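Long-range contacts in trichothecene 3-O-acetyltransferase (Gibberella zeae, PDB 2RKV), which probably transfers the acetyl group of acetyl coenzyme A to the 3-hydroxyl of trichothecene mycotoxins such as deoxynivalenol and T-2 toxin: residues T194-L199 / R346-A351; R291-R296 / N311-N316; K4-T9 / T70-I75. One frame throughout, in Å; residues are numbered along the deposited sequence. Where two conformers were deposited one is given.

Interaction 1. Residues T194-L199 / R346-A351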
loop_
_atom_site.group_PDB
_atom_site.type_symbol
_atom_site.label_atom_id
_atom_site.label_comp_id
_atom_site.label_asym_id
_atom_site.label_seq_id
_atom_site.Cartn_x
_atom_site.Cartn_y
_atom_site.Cartn_z
ATOM N N THR A 194 -5.194 15.920 -15.626
ATOM C CA THR A 194 -6.602 16.140 -15.977
ATOM C C THR A 194 -7.480 14.924 -15.677
ATOM O O THR A 194 -8.684 14.943 -15.953
ATOM C CB THR A 194 -6.758 16.510 -17.465
ATOM O OG1 THR A 194 -6.227 15.448 -18.266
ATOM C CG2 THR A 194 -6.031 17.829 -17.783
ATOM N N ILE A 195 -6.895 13.878 -15.091
ATOM C CA ILE A 195 -7.600 12.595 -14.955
ATOM C C ILE A 195 -8.749 12.609 -13.930
ATOM O O ILE A 195 -9.650 11.762 -13.981
ATOM C CB ILE A 195 -6.615 11.412 -14.718
ATOM C CG1 ILE A 195 -7.214 10.119 -15.299
ATOM C CG2 ILE A 195 -6.205 11.297 -13.228
ATOM C CD1 ILE A 195 -6.227 8.982 -15.490
ATOM N N VAL A 196 -8.700 13.564 -13.003
ATOM C CA VAL A 196 -9.810 13.819 -12.084
ATOM C C VAL A 196 -10.406 15.179 -12.448
ATOM O O VAL A 196 -9.792 16.221 -12.181
ATOM C CB VAL A 196 -9.364 13.818 -10.595
ATOM C CG1 VAL A 196 -10.572 14.069 -9.675
ATOM C CG2 VAL A 196 -8.683 12.505 -10.219
ATOM N N PRO A 197 -11.587 15.181 -13.089
ATOM C CA PRO A 197 -12.221 16.450 -13.455
ATOM C C PRO A 197 -12.560 17.268 -12.211
ATOM O O PRO A 197 -13.119 16.730 -11.251
ATOM C CB PRO A 197 -13.502 16.011 -14.172
ATOM C CG PRO A 197 -13.258 14.595 -14.584
ATOM C CD PRO A 197 -12.381 14.016 -13.522
ATOM N N TYR A 198 -12.212 18.552 -12.223
ATOM C CA TYR A 198 -12.413 19.388 -11.044
ATOM C C TYR A 198 -13.861 19.832 -10.882
ATOM O O TYR A 198 -14.632 19.833 -11.846
ATOM C CB TYR A 198 -11.487 20.607 -11.068
ATOM C CG TYR A 198 -10.015 20.262 -11.102
ATOM C CD1 TYR A 198 -9.182 20.792 -12.088
ATOM C CD2 TYR A 198 -9.457 19.402 -10.155
ATOM C CE1 TYR A 198 -7.826 20.482 -12.131
ATOM C CE2 TYR A 198 -8.104 19.080 -10.188
ATOM C CZ TYR A 198 -7.298 19.621 -11.176
ATOM O OH TYR A 198 -5.965 19.313 -11.211
ATOM N N LEU A 199 -14.221 20.185 -9.651
ATOM C CA LEU A 199 -15.528 20.758 -9.360
ATOM C C LEU A 199 -15.478 22.253 -9.653
ATOM O O LEU A 199 -14.471 22.910 -9.392
ATOM C CB LEU A 199 -15.927 20.496 -7.900
ATOM C CG LEU A 199 -16.061 19.035 -7.441
ATOM C CD1 LEU A 199 -16.296 18.951 -5.946
ATOM C CD2 LEU A 199 -17.165 18.285 -8.197
ATOM N N ARG A 346 -16.381 12.752 -3.813
ATOM C CA ARG A 346 -15.423 13.036 -2.756
ATOM C C ARG A 346 -14.026 13.219 -3.332
ATOM O O ARG A 346 -13.324 14.172 -2.989
ATOM C CB ARG A 346 -15.445 11.927 -1.701
ATOM C CG ARG A 346 -16.748 11.916 -0.872
ATOM C CD ARG A 346 -16.760 10.827 0.195
ATOM N NE ARG A 346 -15.633 10.982 1.107
ATOM C CZ ARG A 346 -14.616 10.134 1.190
ATOM N NH1 ARG A 346 -14.597 9.028 0.439
ATOM N NH2 ARG A 346 -13.622 10.383 2.030
ATOM N N THR A 347 -13.649 12.321 -4.236
ATOM C CA THR A 347 -12.321 12.343 -4.842
ATOM C C THR A 347 -12.146 13.594 -5.702
ATOM O O THR A 347 -11.081 14.224 -5.692
ATOM C CB THR A 347 -12.068 11.040 -5.639
ATOM O OG1 THR A 347 -12.188 9.923 -4.749
ATOM C CG2 THR A 347 -10.668 11.034 -6.259
ATOM N N ARG A 348 -13.196 13.967 -6.438
ATOM C CA ARG A 348 -13.164 15.206 -7.217
ATOM C C ARG A 348 -13.010 16.424 -6.303
ATOM O O ARG A 348 -12.308 17.375 -6.646
ATOM C CB ARG A 348 -14.410 15.345 -8.097
ATOM C CG ARG A 348 -14.448 14.362 -9.252
ATOM C CD ARG A 348 -15.730 14.533 -10.053
ATOM N NE ARG A 348 -15.740 15.803 -10.778
ATOM C CZ ARG A 348 -16.831 16.406 -11.251
ATOM N NH1 ARG A 348 -18.033 15.874 -11.063
ATOM N NH2 ARG A 348 -16.718 17.560 -11.900
ATOM N N GLY A 349 -13.663 16.383 -5.141
ATOM C CA GLY A 349 -13.556 17.454 -4.154
ATOM C C GLY A 349 -12.150 17.612 -3.606
ATOM O O GLY A 349 -11.603 18.723 -3.584
ATOM N N LEU A 350 -11.556 16.496 -3.180
ATOM C CA LEU A 350 -10.178 16.505 -2.689
ATOM C C LEU A 350 -9.207 17.030 -3.763
ATOM O O LEU A 350 -8.389 17.917 -3.486
ATOM C CB LEU A 350 -9.758 15.113 -2.205
ATOM C CG LEU A 350 -8.303 14.993 -1.736
ATOM C CD1 LEU A 350 -7.981 15.957 -0.575
ATOM C CD2 LEU A 350 -7.980 13.580 -1.346
ATOM N N ALA A 351 -9.321 16.507 -4.983
ATOM C CA ALA A 351 -8.473 16.964 -6.089
ATOM C C ALA A 351 -8.652 18.460 -6.345
ATOM O O ALA A 351 -7.678 19.175 -6.539
ATOM C CB ALA A 351 -8.723 16.150 -7.364
#
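Arg348 reaches from its helix to two successive carbonyls of the 194-199 loop. Arg348 NE donates to Pro197 O at 2.8 Å, nearly straight at 168°, while Arg348 NH2 donates to Tyr198 O at 3.1 Å along a more bent path. Pro197 O lies in the guanidinium plane, at its edge, yet NE stands above the plane of that carbonyl; NH2 likewise sits above the plane of the Tyr198 carbonyl. A bend at chi3 (69°) curls the chain so that NE and NH2 face the loop backbone together. These two carbonyls belong to no regular helix or strand, and arginine, with several N-H groups in one plane, suits both at once. Leu199 then lies over one guanidinium face: Leu199 CD2 is 3.6 Å from Arg348 CZ, close to the centre of the group, while its other branch, Leu199 CD1, rests 3.6 Å from Gly349 CA, where the glycine presents bare backbone. The contact fastens the long irregular connection between helix 182-187 and strand 229-236 onto helix 340-356 of this BAHD-superfamily acyltransferase. Beside the aliphatic stem of the arginine, Val196 CG1, anti to the backbone N (chi1 -179°), packs against Arg348 CA and, at 3.6 Å, Ala351 CB, residues three apart on the helix. The small Ala351 also lets the Tyr198 ring approach, Tyr198 CE2 lying 3.7 Å from Ala351 O. That ring stacks with His355 further along the helix.

Interaction 2. Residues R291-R296 / N311-N316. With COA (coenzyme A), chain B.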
loop_
_atom_site.group_PDB
_atom_site.type_symbol
_atom_site.label_atom_id
_atom_site.label_comp_id
_atom_site.label_asym_id
_atom_site.label_seq_id
_atom_site.Cartn_x
_atom_site.Cartn_y
_atom_site.Cartn_z
ATOM N N ARG A 291 -9.949 3.894 5.611
ATOM C CA ARG A 291 -9.751 2.775 4.673
ATOM C C ARG A 291 -9.320 3.271 3.291
ATOM O O ARG A 291 -10.012 4.077 2.687
ATOM C CB ARG A 291 -11.047 1.965 4.539
ATOM C CG ARG A 291 -10.879 0.631 3.838
ATOM C CD ARG A 291 -12.236 0.062 3.422
ATOM N NE ARG A 291 -12.202 -1.372 3.134
ATOM C CZ ARG A 291 -13.295 -2.092 2.872
ATOM N NH1 ARG A 291 -14.480 -1.488 2.863
ATOM N NH2 ARG A 291 -13.205 -3.394 2.623
ATOM N N ALA A 292 -8.174 2.789 2.802
ATOM C CA ALA A 292 -7.718 3.158 1.455
ATOM C C ALA A 292 -8.626 2.529 0.402
ATOM O O ALA A 292 -8.972 1.340 0.486
ATOM C CB ALA A 292 -6.272 2.736 1.230
ATOM N N VAL A 293 -9.006 3.327 -0.590
ATOM C CA VAL A 293 -9.897 2.871 -1.651
ATOM C C VAL A 293 -9.355 3.358 -3.001
ATOM O O VAL A 293 -9.146 4.557 -3.195
ATOM C CB VAL A 293 -11.356 3.374 -1.442
ATOM C CG1 VAL A 293 -12.285 2.868 -2.563
ATOM C CG2 VAL A 293 -11.881 2.926 -0.079
ATOM N N ASP A 294 -9.143 2.413 -3.913
ATOM C CA ASP A 294 -8.779 2.700 -5.300
ATOM C C ASP A 294 -9.933 3.457 -5.931
ATOM O O ASP A 294 -11.079 2.974 -5.932
ATOM C CB ASP A 294 -8.512 1.381 -6.048
ATOM C CG ASP A 294 -8.230 1.570 -7.546
ATOM O OD1 ASP A 294 -7.967 2.711 -7.995
ATOM O OD2 ASP A 294 -8.258 0.539 -8.264
ATOM N N ALA A 295 -9.632 4.649 -6.450
ATOM C CA ALA A 295 -10.643 5.519 -7.037
ATOM C C ALA A 295 -10.789 5.331 -8.549
ATOM O O ALA A 295 -11.632 5.977 -9.177
ATOM C CB ALA A 295 -10.360 6.980 -6.695
ATOM N N ARG A 296 -9.980 4.445 -9.131
ATOM C CA ARG A 296 -10.049 4.221 -10.582
ATOM C C ARG A 296 -11.458 3.829 -11.058
ATOM O O ARG A 296 -11.978 4.448 -11.990
ATOM C CB ARG A 296 -9.010 3.200 -11.054
ATOM C CG ARG A 296 -7.573 3.728 -11.090
ATOM C CD ARG A 296 -6.602 2.555 -11.203
ATOM N NE ARG A 296 -5.195 2.961 -11.098
ATOM C CZ ARG A 296 -4.601 3.387 -9.988
ATOM N NH1 ARG A 296 -5.283 3.466 -8.838
ATOM N NH2 ARG A 296 -3.311 3.711 -10.023
ATOM N N ASN A 311 -8.341 7.286 -2.705
ATOM C CA ASN A 311 -8.855 8.110 -1.633
ATOM C C ASN A 311 -8.966 7.228 -0.396
ATOM O O ASN A 311 -8.485 6.083 -0.395
ATOM C CB ASN A 311 -10.206 8.701 -2.037
ATOM C CG ASN A 311 -10.509 10.019 -1.333
ATOM O OD1 ASN A 311 -9.917 10.339 -0.292
ATOM N ND2 ASN A 311 -11.422 10.796 -1.909
ATOM N N MET A 312 -9.564 7.764 0.662
ATOM C CA MET A 312 -9.910 6.998 1.854
ATOM C C MET A 312 -11.414 7.091 2.075
ATOM O O MET A 312 -12.049 8.046 1.611
ATOM C CB MET A 312 -9.220 7.575 3.096
ATOM C CG MET A 312 -7.725 7.842 2.962
ATOM S SD MET A 312 -6.744 6.342 2.826
ATOM C CE MET A 312 -6.929 5.664 4.464
ATOM N N THR A 313 -11.967 6.118 2.787
ATOM C CA THR A 313 -13.288 6.286 3.389
ATOM C C THR A 313 -13.049 6.389 4.900
ATOM O O THR A 313 -12.108 5.792 5.440
ATOM C CB THR A 313 -14.292 5.159 3.034
ATOM O OG1 THR A 313 -13.786 3.893 3.469
ATOM C CG2 THR A 313 -14.574 5.124 1.526
ATOM N N TYR A 314 -13.892 7.168 5.574
ATOM C CA TYR A 314 -13.729 7.442 7.002
ATOM C C TYR A 314 -14.971 6.997 7.743
ATOM O O TYR A 314 -16.091 7.217 7.276
ATOM C CB TYR A 314 -13.474 8.936 7.253
ATOM C CG TYR A 314 -12.259 9.433 6.497
ATOM C CD1 TYR A 314 -12.396 10.040 5.251
ATOM C CD2 TYR A 314 -10.972 9.247 7.010
ATOM C CE1 TYR A 314 -11.276 10.459 4.526
ATOM C CE2 TYR A 314 -9.850 9.670 6.299
ATOM C CZ TYR A 314 -10.009 10.264 5.062
ATOM O OH TYR A 314 -8.897 10.684 4.360
ATOM N N HIS A 315 -14.752 6.383 8.898
ATOM C CA HIS A 315 -15.825 5.766 9.676
ATOM C C HIS A 315 -15.589 6.091 11.139
ATOM O O HIS A 315 -14.602 5.658 11.726
ATOM C CB HIS A 315 -15.851 4.256 9.423
ATOM C CG HIS A 315 -15.847 3.901 7.967
ATOM N ND1 HIS A 315 -14.690 3.841 7.216
ATOM C CD2 HIS A 315 -16.863 3.634 7.115
ATOM C CE1 HIS A 315 -14.996 3.526 5.968
ATOM N NE2 HIS A 315 -16.307 3.403 5.877
ATOM N N ASN A 316 -16.489 6.888 11.708
ATOM C CA ASN A 316 -16.326 7.384 13.069
ATOM C C ASN A 316 -17.349 6.778 14.015
ATOM O O ASN A 316 -18.545 6.728 13.712
ATOM C CB ASN A 316 -16.391 8.910 13.087
ATOM C CG ASN A 316 -15.185 9.538 12.423
ATOM O OD1 ASN A 316 -14.152 9.722 13.053
ATOM N ND2 ASN A 316 -15.306 9.844 11.137
HETATM N N1A COA B . -24.205 -9.953 -4.123
HETATM C C2A COA B . -23.302 -10.401 -3.180
HETATM N N3A COA B . -21.997 -9.951 -3.195
HETATM C C4A COA B . -21.614 -9.061 -4.148
HETATM C C5A COA B . -22.515 -8.593 -5.107
HETATM C C6A COA B . -23.831 -9.047 -5.097
HETATM N N6A COA B . -24.621 -8.822 -6.151
HETATM N N7A COA B . -21.858 -7.722 -5.915
HETATM C C8A COA B . -20.574 -7.630 -5.493
HETATM N N9A COA B . -20.413 -8.452 -4.402
HETATM C C1B COA B . -19.172 -8.700 -3.654
HETATM C C2B COA B . -18.240 -9.550 -4.493
HETATM O O2B COA B . -18.596 -10.901 -4.440
HETATM C C3B COA B . -16.918 -9.258 -3.825
HETATM O O3B COA B . -16.874 -9.916 -2.595
HETATM P P3B COA B . -15.871 -11.125 -2.344
HETATM O O7A COA B . -14.468 -10.633 -2.626
HETATM O O8A COA B . -16.286 -12.218 -3.295
HETATM O O9A COA B . -16.037 -11.570 -0.918
HETATM C C4B COA B . -17.055 -7.815 -3.426
HETATM O O4B COA B . -18.443 -7.512 -3.399
HETATM C C5B COA B . -16.312 -6.921 -4.387
HETATM O O5B COA B . -16.360 -5.707 -3.708
HETATM P P1A COA B . -15.346 -4.533 -4.057
HETATM O O1A COA B . -15.172 -4.407 -5.569
HETATM O O2A COA B . -15.827 -3.265 -3.389
HETATM O O3A COA B . -13.908 -5.033 -3.570
HETATM P P2A COA B . -13.487 -5.518 -2.112
HETATM O O4A COA B . -12.745 -6.826 -2.260
HETATM O O5A COA B . -14.622 -5.521 -1.127
HETATM O O6A COA B . -12.458 -4.385 -1.670
HETATM C CBP COA B . -11.676 -2.156 -1.416
HETATM C CCP COA B . -12.887 -3.082 -1.319
HETATM C CDP COA B . -10.591 -2.640 -0.452
HETATM C CEP COA B . -12.085 -0.749 -0.985
HETATM C CAP COA B . -11.192 -2.193 -2.874
HETATM O OAP COA B . -12.199 -1.738 -3.756
HETATM C C9P COA B . -9.986 -1.339 -3.086
HETATM O O9P COA B . -10.162 0.006 -3.426
HETATM N N8P COA B . -8.817 -1.946 -2.933
HETATM C C7P COA B . -7.557 -1.256 -3.057
HETATM C C6P COA B . -7.269 -0.444 -1.803
HETATM C C5P COA B . -5.930 0.196 -2.017
HETATM O O5P COA B . -5.696 0.799 -3.085
HETATM N N4P COA B . -5.055 0.067 -1.028
HETATM O O HOH W 1 -15.152 1.389 2.932
#
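Val293 overlaps Thr313 across the strand pair, Val293 CG2 meeting Thr313 CG2 at 3.8 Å and the coenzyme A pantetheine methyl CEP at the same distance, so one branched residue serves both strand and cofactor. Strands 286-294 and 310-318 pair antiparallel at one margin of a mixed sheet: Arg291 with Thr313 and Val293 with Asn311 are hydrogen-bonded pairs, and Ala292 with Met312 is the non-hydrogen-bonded pair between them. Ala292 and Met312 share the face that touches the bound T-2 toxin; Ala292, being small, also admits coenzyme A. In one of its two conformers, Met312 folds its thioether over Ala292, with Met312 SD 3.6 Å from Ala292 CA. On the Val293 face, Arg291 runs out fully extended beside Thr313, and a guanidinium face lies near CCP of the cofactor. Salt bridges to Asp262 and Asp263 hold that group, and a water links its NH1 to Thr313 OG1. Where the strand ends, Asp294 makes a capping bond ahead of the turn into the next helix: its OD1 accepts from Arg296 N and, through the opposite face of the carboxylate, from Arg296 NH1 in a salt bridge. Asp294 N donates to coenzyme A O9P at 2.7 Å.

Interaction 3. Residues K4-T9 / T70-I75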
loop_
_atom_site.group_PDB
_atom_site.type_symbol
_atom_site.label_atom_id
_atom_site.label_comp_id
_atom_site.label_asym_id
_atom_site.label_seq_id
_atom_site.Cartn_x
_atom_site.Cartn_y
_atom_site.Cartn_z
ATOM N N LYS A 4 8.015 15.473 -19.312
ATOM C CA LYS A 4 7.758 16.263 -18.123
ATOM C C LYS A 4 6.297 16.044 -17.780
ATOM O O LYS A 4 5.413 16.770 -18.238
ATOM C CB LYS A 4 8.070 17.747 -18.341
ATOM C CG LYS A 4 7.927 18.552 -17.051
ATOM C CD LYS A 4 8.549 19.929 -17.126
ATOM C CE LYS A 4 8.508 20.578 -15.747
ATOM N NZ LYS A 4 9.259 21.860 -15.692
ATOM N N ILE A 5 6.064 15.017 -16.973
ATOM C CA ILE A 5 4.710 14.554 -16.723
ATOM C C ILE A 5 4.292 15.027 -15.343
ATOM O O ILE A 5 4.812 14.546 -14.334
ATOM C CB ILE A 5 4.623 13.004 -16.819
ATOM C CG1 ILE A 5 5.153 12.524 -18.184
ATOM C CG2 ILE A 5 3.198 12.516 -16.536
ATOM C CD1 ILE A 5 5.294 10.995 -18.317
ATOM N N GLN A 6 3.355 15.971 -15.302
ATOM C CA GLN A 6 2.853 16.455 -14.014
ATOM C C GLN A 6 2.234 15.292 -13.240
ATOM O O GLN A 6 1.501 14.482 -13.811
ATOM C CB GLN A 6 1.828 17.562 -14.222
ATOM C CG GLN A 6 1.468 18.301 -12.935
ATOM C CD GLN A 6 0.685 19.572 -13.174
ATOM O OE1 GLN A 6 -0.299 19.846 -12.482
ATOM N NE2 GLN A 6 1.105 20.354 -14.161
ATOM N N LEU A 7 2.542 15.191 -11.944
ATOM C CA LEU A 7 1.928 14.155 -11.118
ATOM C C LEU A 7 0.423 14.343 -11.067
ATOM O O LEU A 7 -0.081 15.453 -11.266
ATOM C CB LEU A 7 2.474 14.204 -9.688
ATOM C CG LEU A 7 3.940 13.853 -9.420
ATOM C CD1 LEU A 7 4.085 13.384 -7.978
ATOM C CD2 LEU A 7 4.466 12.813 -10.361
ATOM N N ASP A 8 -0.289 13.249 -10.773
ATOM C CA ASP A 8 -1.697 13.347 -10.401
ATOM C C ASP A 8 -1.834 14.444 -9.360
ATOM O O ASP A 8 -0.963 14.598 -8.497
ATOM C CB ASP A 8 -2.168 12.030 -9.772
ATOM C CG ASP A 8 -2.211 10.896 -10.770
ATOM O OD1 ASP A 8 -3.187 10.832 -11.545
ATOM O OD2 ASP A 8 -1.288 10.058 -10.744
ATOM N N THR A 9 -2.925 15.200 -9.428
ATOM C CA THR A 9 -3.169 16.220 -8.403
ATOM C C THR A 9 -3.192 15.600 -7.000
ATOM O O THR A 9 -2.631 16.165 -6.056
ATOM C CB THR A 9 -4.429 17.040 -8.721
ATOM O OG1 THR A 9 -4.243 17.669 -9.999
ATOM C CG2 THR A 9 -4.658 18.120 -7.655
ATOM N N THR A 70 3.779 25.032 -1.930
ATOM C CA THR A 70 4.442 23.737 -1.800
ATOM C C THR A 70 4.912 23.204 -3.154
ATOM O O THR A 70 5.513 22.136 -3.231
ATOM C CB THR A 70 3.559 22.699 -1.056
ATOM O OG1 THR A 70 2.248 22.676 -1.630
ATOM C CG2 THR A 70 3.445 23.060 0.437
ATOM N N GLY A 71 4.646 23.976 -4.202
ATOM C CA GLY A 71 5.134 23.676 -5.546
ATOM C C GLY A 71 4.359 22.578 -6.248
ATOM O O GLY A 71 3.306 22.142 -5.779
ATOM N N THR A 72 4.896 22.141 -7.383
ATOM C CA THR A 72 4.258 21.135 -8.231
ATOM C C THR A 72 5.345 20.176 -8.673
ATOM O O THR A 72 6.422 20.613 -9.118
ATOM C CB THR A 72 3.599 21.790 -9.475
ATOM O OG1 THR A 72 2.665 22.786 -9.050
ATOM C CG2 THR A 72 2.866 20.756 -10.345
ATOM N N SER A 73 5.066 18.878 -8.548
ATOM C CA SER A 73 6.022 17.839 -8.936
ATOM C C SER A 73 5.681 17.211 -10.279
ATOM O O SER A 73 4.507 17.104 -10.655
ATOM C CB SER A 73 6.123 16.755 -7.862
ATOM O OG SER A 73 6.764 17.268 -6.704
ATOM N N PHE A 74 6.737 16.789 -10.969
ATOM C CA PHE A 74 6.659 16.247 -12.320
ATOM C C PHE A 74 7.564 15.020 -12.378
ATOM O O PHE A 74 8.579 14.963 -11.680
ATOM C CB PHE A 74 7.174 17.267 -13.349
ATOM C CG PHE A 74 6.348 18.532 -13.445
ATOM C CD1 PHE A 74 6.505 19.563 -12.518
ATOM C CD2 PHE A 74 5.435 18.703 -14.485
ATOM C CE1 PHE A 74 5.733 20.742 -12.610
ATOM C CE2 PHE A 74 4.663 19.874 -14.585
ATOM C CZ PHE A 74 4.818 20.893 -13.640
ATOM N N ILE A 75 7.207 14.056 -13.221
ATOM C CA ILE A 75 8.137 12.985 -13.597
ATOM C C ILE A 75 8.993 13.504 -14.749
ATOM O O ILE A 75 8.475 13.901 -15.799
ATOM C CB ILE A 75 7.409 11.682 -14.019
ATOM C CG1 ILE A 75 6.607 11.121 -12.835
ATOM C CG2 ILE A 75 8.417 10.646 -14.527
ATOM C CD1 ILE A 75 5.577 10.048 -13.213
#
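Lys4 lays its side chain across the ring of Phe74. From CB, beside the backbone, the chain leaves with CG anti to the backbone N (chi1 -175°) and stays extended. Lys4 CG comes down on the ring margin, 3.6 Å from Phe74 CD2; CD carries the chain onward, and Lys4 CE stands 3.8 Å from the Phe74 ring centroid, 11° off its normal, a CH-pi contact. At the tip, Lys4 NZ lies 4.8 Å from the Phe74 ring centroid, over the face in cation-pi geometry, and forms a salt bridge with Glu63 of strand 59-63, on the other side of 72-76. A long lysine suits this exposed position just before strand 5-6: its methylenes shelter the phenylalanine while the ammonium reaches a carboxylate. Gln6 reaches the ring too, from CA and CB. Strand 5-6 is an outer strand of a small three-stranded antiparallel sheet. Ile5 and Ile75 form the hydrogen-bonded pair, with Ile75 N donating to Ile5 O at 2.7 Å, and Gln6 with Phe74 the non-hydrogen-bonded one. A further bond, almost perfectly straight at 178°, runs 3.0 Å from Leu7 N to Ser73 O. The Ile5-Ile75 face is aliphatic, and alongside it Leu7 CD2 meets Ile75 CG1 at 3.7 Å. The chemistry thus differs by face, with hydrocarbon packing on one and, on the other, an aromatic ring whose pi cloud and nearby Glu63 would probably favour a charged Lys4.

Interaction 2 is the buried contact, built from regular strand pairing and touching both ligands; interactions 1 and 3 lie farther from the chain centre and are only partly buried. Helix 340-356 connects the first two: Arg346 NH2 probably donates to Met312 O, and Thr347 OG1 pairs with Asn311 ND2, so the helix that grips the 194-199 loop also leans on the strand 310-318 beside the toxin. Tyr198 OH and Thr9 OG1, 2.7 Å apart, tie interaction 1 to the N-terminal segment of interaction 3, which does not touch interaction 2. Side-chain-to-carbonyl bonds anchor interaction 1, whereas backbone pairing underlies the other two, supplemented near the surface by a lysine on an aromatic ring.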